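Local coordinates for protein fatty acid biosynthesis transcriptional regulator (Streptococcus pneumoniae, PDB 6JBX) that probably acts as a DNA-binding transcriptional repressor of the MarR family that controls the pneumococcal fatty acid synthesis pathway, at residues K84-R89 / T104-L109. Numbering follows the deposited sequence.
Sequences KGYIER and TKKGRL. With nucleotides of chain D.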
ATOM      1  N   LYS A  84       1.854  24.942   4.837  1.00 36.61           N
ATOM      2  CA  LYS A  84       1.730  24.949   3.397  1.00 33.18           C
ATOM      3  C   LYS A  84       0.361  25.464   2.970  1.00 34.03           C
ATOM      4  O   LYS A  84       0.143  25.577   1.809  1.00 37.80           O
ATOM      5  CB  LYS A  84       2.017  23.558   2.833  1.00 41.40           C
ATOM      6  CG  LYS A  84       3.482  23.158   2.891  1.00 39.38           C
ATOM      7  CD  LYS A  84       3.844  21.913   2.124  1.00 41.69           C
ATOM      8  CE  LYS A  84       3.747  20.683   3.001  1.00 44.88           C
ATOM      9  NZ  LYS A  84       4.243  19.470   2.315  1.00 41.57           N
ATOM     10  N   GLY A  85      -0.553  25.762   3.898  1.00 35.80           N
ATOM     11  CA  GLY A  85      -1.800  26.445   3.563  1.00 37.05           C
ATOM     12  C   GLY A  85      -2.974  25.522   3.240  1.00 35.30           C
ATOM     13  O   GLY A  85      -3.967  25.989   2.634  1.00 36.09           O
ATOM     14  N   TYR A  86      -2.941  24.263   3.691  1.00 35.31           N
ATOM     15  CA  TYR A  86      -4.032  23.282   3.361  1.00 33.87           C
ATOM     16  C   TYR A  86      -5.020  23.097   4.505  1.00 34.38           C
ATOM     17  O   TYR A  86      -6.143  22.681   4.274  1.00 37.34           O
ATOM     18  CB  TYR A  86      -3.424  21.944   2.969  1.00 30.61           C
ATOM     19  CG  TYR A  86      -2.684  22.009   1.658  1.00 31.20           C
ATOM     20  CD1 TYR A  86      -3.354  21.909   0.448  1.00 34.07           C
ATOM     21  CD2 TYR A  86      -1.310  22.162   1.615  1.00 34.94           C
ATOM     22  CE1 TYR A  86      -2.682  21.960  -0.765  1.00 31.72           C
ATOM     23  CE2 TYR A  86      -0.620  22.182   0.406  1.00 35.51           C
ATOM     24  CZ  TYR A  86      -1.316  22.138  -0.793  1.00 33.11           C
ATOM     25  OH  TYR A  86      -0.660  22.183  -2.006  1.00 37.84           O
ATOM     26  N   ILE A  87      -4.618  23.388   5.728  1.00 36.92           N
ATOM     27  CA  ILE A  87      -5.509  23.192   6.857  1.00 38.12           C
ATOM     28  C   ILE A  87      -5.410  24.379   7.825  1.00 41.93           C
ATOM     29  O   ILE A  87      -4.443  25.154   7.790  1.00 36.40           O
ATOM     30  CB  ILE A  87      -5.153  21.899   7.603  1.00 34.94           C
ATOM     31  CG1 ILE A  87      -3.814  22.067   8.323  1.00 39.57           C
ATOM     32  CG2 ILE A  87      -5.179  20.699   6.663  1.00 40.33           C
ATOM     33  CD1 ILE A  87      -3.702  21.310   9.602  1.00 43.29           C
ATOM     34  N   GLU A  88      -6.411  24.483   8.706  1.00 43.93           N
ATOM     35  CA  GLU A  88      -6.400  25.460   9.800  1.00 44.30           C
ATOM     36  C   GLU A  88      -6.728  24.753  11.109  1.00 40.77           C
ATOM     37  O   GLU A  88      -7.582  23.856  11.145  1.00 40.81           O
ATOM     38  CB  GLU A  88      -7.411  26.582   9.574  1.00 52.34           C
ATOM     39  CG  GLU A  88      -6.947  27.575   8.520  1.00 65.66           C
ATOM     40  CD  GLU A  88      -7.398  29.025   8.660  1.00 79.20           C
ATOM     41  OE1 GLU A  88      -8.064  29.353   9.681  1.00 84.89           O
ATOM     42  OE2 GLU A  88      -7.080  29.826   7.734  1.00 69.31           O
ATOM     43  N   ARG A  89      -5.995  25.136  12.140  1.00 41.61           N
ATOM     44  CA  ARG A  89      -6.228  24.672  13.508  1.00 46.34           C
ATOM     45  C   ARG A  89      -7.092  25.709  14.237  1.00 48.94           C
ATOM     46  O   ARG A  89      -6.795  26.896  14.160  1.00 47.46           O
ATOM     47  CB  ARG A  89      -4.922  24.561  14.293  1.00 44.99           C
ATOM     48  CG  ARG A  89      -4.067  23.344  13.999  1.00 49.16           C
ATOM     49  CD  ARG A  89      -2.864  23.439  14.935  1.00 51.58           C
ATOM     50  NE  ARG A  89      -2.113  22.201  15.025  1.00 47.80           N
ATOM     51  CZ  ARG A  89      -0.964  21.968  14.405  1.00 47.63           C
ATOM     52  NH1 ARG A  89      -0.485  22.838  13.526  1.00 45.32           N
ATOM     53  NH2 ARG A  89      -0.280  20.878  14.721  1.00 43.72           N
ATOM     54  N   THR A 104      -8.591  24.384   4.517  1.00 40.13           N
ATOM     55  CA  THR A 104      -8.654  25.661   3.823  1.00 39.94           C
ATOM     56  C   THR A 104      -9.314  25.423   2.454  1.00 42.20           C
ATOM     57  O   THR A 104      -9.657  24.294   2.090  1.00 38.17           O
ATOM     58  CB  THR A 104      -7.262  26.285   3.650  1.00 40.85           C
ATOM     59  OG1 THR A 104      -6.456  25.515   2.742  1.00 37.26           O
ATOM     60  CG2 THR A 104      -6.533  26.460   4.965  1.00 44.26           C
ATOM     61  N   LYS A 105      -9.478  26.483   1.692  1.00 40.79           N
ATOM     62  CA  LYS A 105     -10.005  26.345   0.350  1.00 45.51           C
ATOM     63  C   LYS A 105      -9.030  25.516  -0.476  1.00 47.24           C
ATOM     64  O   LYS A 105      -9.444  24.752  -1.319  1.00 50.31           O
ATOM     65  CB  LYS A 105     -10.210  27.709  -0.322  1.00 53.89           C
ATOM     66  CG  LYS A 105     -10.785  27.631  -1.734  1.00 63.80           C
ATOM     67  CD  LYS A 105     -11.964  26.643  -1.866  1.00 70.85           C
ATOM     68  CE  LYS A 105     -11.920  25.747  -3.095  1.00 73.33           C
ATOM     69  NZ  LYS A 105     -12.950  24.666  -3.062  1.00 68.15           N
ATOM     70  N   LYS A 106      -7.739  25.699  -0.231  1.00 39.60           N
ATOM     71  CA  LYS A 106      -6.742  25.004  -0.989  1.00 38.44           C
ATOM     72  C   LYS A 106      -6.847  23.515  -0.652  1.00 35.40           C
ATOM     73  O   LYS A 106      -6.806  22.683  -1.536  1.00 33.55           O
ATOM     74  CB  LYS A 106      -5.353  25.588  -0.716  1.00 44.73           C
ATOM     75  CG  LYS A 106      -4.255  25.141  -1.669  1.00 44.70           C
ATOM     76  CD  LYS A 106      -2.877  25.725  -1.334  1.00 48.91           C
ATOM     77  CE  LYS A 106      -1.852  25.470  -2.423  1.00 54.87           C
ATOM     78  NZ  LYS A 106      -0.472  25.759  -1.953  1.00 56.36           N
ATOM     79  N   GLY A 107      -7.002  23.208   0.622  1.00 38.84           N
ATOM     80  CA  GLY A 107      -7.202  21.853   1.095  1.00 39.13           C
ATOM     81  C   GLY A 107      -8.395  21.186   0.427  1.00 38.30           C
ATOM     82  O   GLY A 107      -8.279  20.077  -0.040  1.00 38.79           O
ATOM     83  N   ARG A 108      -9.524  21.877   0.360  1.00 37.61           N
ATOM     84  CA  ARG A 108     -10.723  21.345  -0.289  1.00 40.74           C
ATOM     85  C   ARG A 108     -10.422  21.045  -1.762  1.00 45.46           C
ATOM     86  O   ARG A 108     -10.836  19.969  -2.282  1.00 40.94           O
ATOM     87  CB  ARG A 108     -11.901  22.310  -0.134  1.00 40.40           C
ATOM     88  CG  ARG A 108     -12.417  22.388   1.298  1.00 47.07           C
ATOM     89  CD  ARG A 108     -13.749  23.118   1.506  1.00 47.21           C
ATOM     90  NE  ARG A 108     -13.735  24.518   1.098  1.00 43.18           N
ATOM     91  CZ  ARG A 108     -13.329  25.532   1.854  1.00 42.30           C
ATOM     92  NH1 ARG A 108     -12.929  25.324   3.095  1.00 46.87           N
ATOM     93  NH2 ARG A 108     -13.276  26.747   1.348  1.00 37.85           N
ATOM     94  N   LEU A 109      -9.639  21.919  -2.414  1.00 42.02           N
ATOM     95  CA  LEU A 109      -9.336  21.736  -3.850  1.00 43.14           C
ATOM     96  C   LEU A 109      -8.535  20.449  -4.056  1.00 44.79           C
ATOM     97  O   LEU A 109      -8.843  19.686  -4.943  1.00 41.13           O
ATOM     98  CB  LEU A 109      -8.535  22.917  -4.401  1.00 51.02           C
ATOM     99  CG  LEU A 109      -9.323  24.104  -4.950  1.00 52.16           C
ATOM    100  CD1 LEU A 109      -8.374  25.038  -5.707  1.00 55.65           C
ATOM    101  CD2 LEU A 109     -10.455  23.657  -5.862  1.00 51.31           C
TER
ATOM    102  P    DT D   6      -1.277  20.513  18.263  1.00 49.57           P
ATOM    103  OP1  DT D   6      -1.523  21.843  17.692  1.00 43.26           O
ATOM    104  OP2  DT D   6      -1.297  19.263  17.465  1.00 41.82           O
ATOM    105  O5'  DT D   6       0.131  20.612  18.995  1.00 47.92           O
ATOM    106  C5'  DT D   6       0.370  21.661  19.924  1.00 47.06           C
ATOM    107  C4'  DT D   6       1.723  21.425  20.535  1.00 48.87           C
ATOM    108  O4'  DT D   6       1.715  20.169  21.231  1.00 44.53           O
ATOM    109  C3'  DT D   6       2.848  21.311  19.505  1.00 45.72           C
ATOM    110  O3'  DT D   6       3.611  22.492  19.628  1.00 52.51           O
ATOM    111  C2'  DT D   6       3.655  20.104  19.950  1.00 47.52           C
ATOM    112  C1'  DT D   6       3.052  19.756  21.310  1.00 45.47           C
ATOM    113  N1   DT D   6       3.045  18.338  21.627  1.00 36.41           N
ATOM    114  C2   DT D   6       3.967  17.882  22.537  1.00 37.67           C
ATOM    115  O2   DT D   6       4.788  18.607  23.071  1.00 39.13           O
ATOM    116  N3   DT D   6       3.896  16.536  22.799  1.00 33.27           N
ATOM    117  C4   DT D   6       3.009  15.633  22.256  1.00 35.58           C
ATOM    118  O4   DT D   6       3.067  14.451  22.580  1.00 42.70           O
ATOM    119  C5   DT D   6       2.096  16.174  21.281  1.00 34.97           C
ATOM    120  C7   DT D   6       1.114  15.259  20.629  1.00 34.77           C
ATOM    121  C6   DT D   6       2.145  17.487  21.032  1.00 34.25           C
TER
HETATM  122  O   HOH W   1       1.278  24.680  -0.693  1.00 43.11           O
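T104 OG1 donates to G85 O over 2.5 Å, a short distance whose exact value should not be pressed at 2.20 Å resolution. T104 N binds Y86 O at 3.0 Å from well above that carbonyl's plane (52° out of it). Backbone and side chain of one threonine thus grip two successive carbonyls. With chi1 at 68°, OG1 sits between the backbone N and the carbonyl carbon, where it also accepts from G107 N (3.2 Å, nearly straight) and, weakly, from K106 N. T104 is therefore the N-cap of helix 105-125, and G85, at positive phi, closes helix 71-84 in a Schellman motif, so one hydroxyl joins the end of one helix to the start of the next. Packing is also close at G107, which is buried and whose CA lies 3.5 Å from Y86 O in a CA-H...O contact and meets the Y86 ring at its edge. In the winged helix-turn-helix fold of MarR proteins, these residues tie the first strand of the wing, 87-91, and the helix before it to the helix that follows the wing. Farther along, R89 reaches a DNA phosphate, NE 2.8 Å from OP1 of DT6 of chain D. Toward solvent the contact thins out: against buried Y86 and G107, K106 is partly exposed and E88 exposed. K106 runs extended across the Y86 ring, its CD over one face, 4.2 Å from the centroid; Y86 OH is hydrogen-bonded to the carboxylate of D40. On the wing side, E88 brings just its CG against T104 CG2, at 3.7 Å.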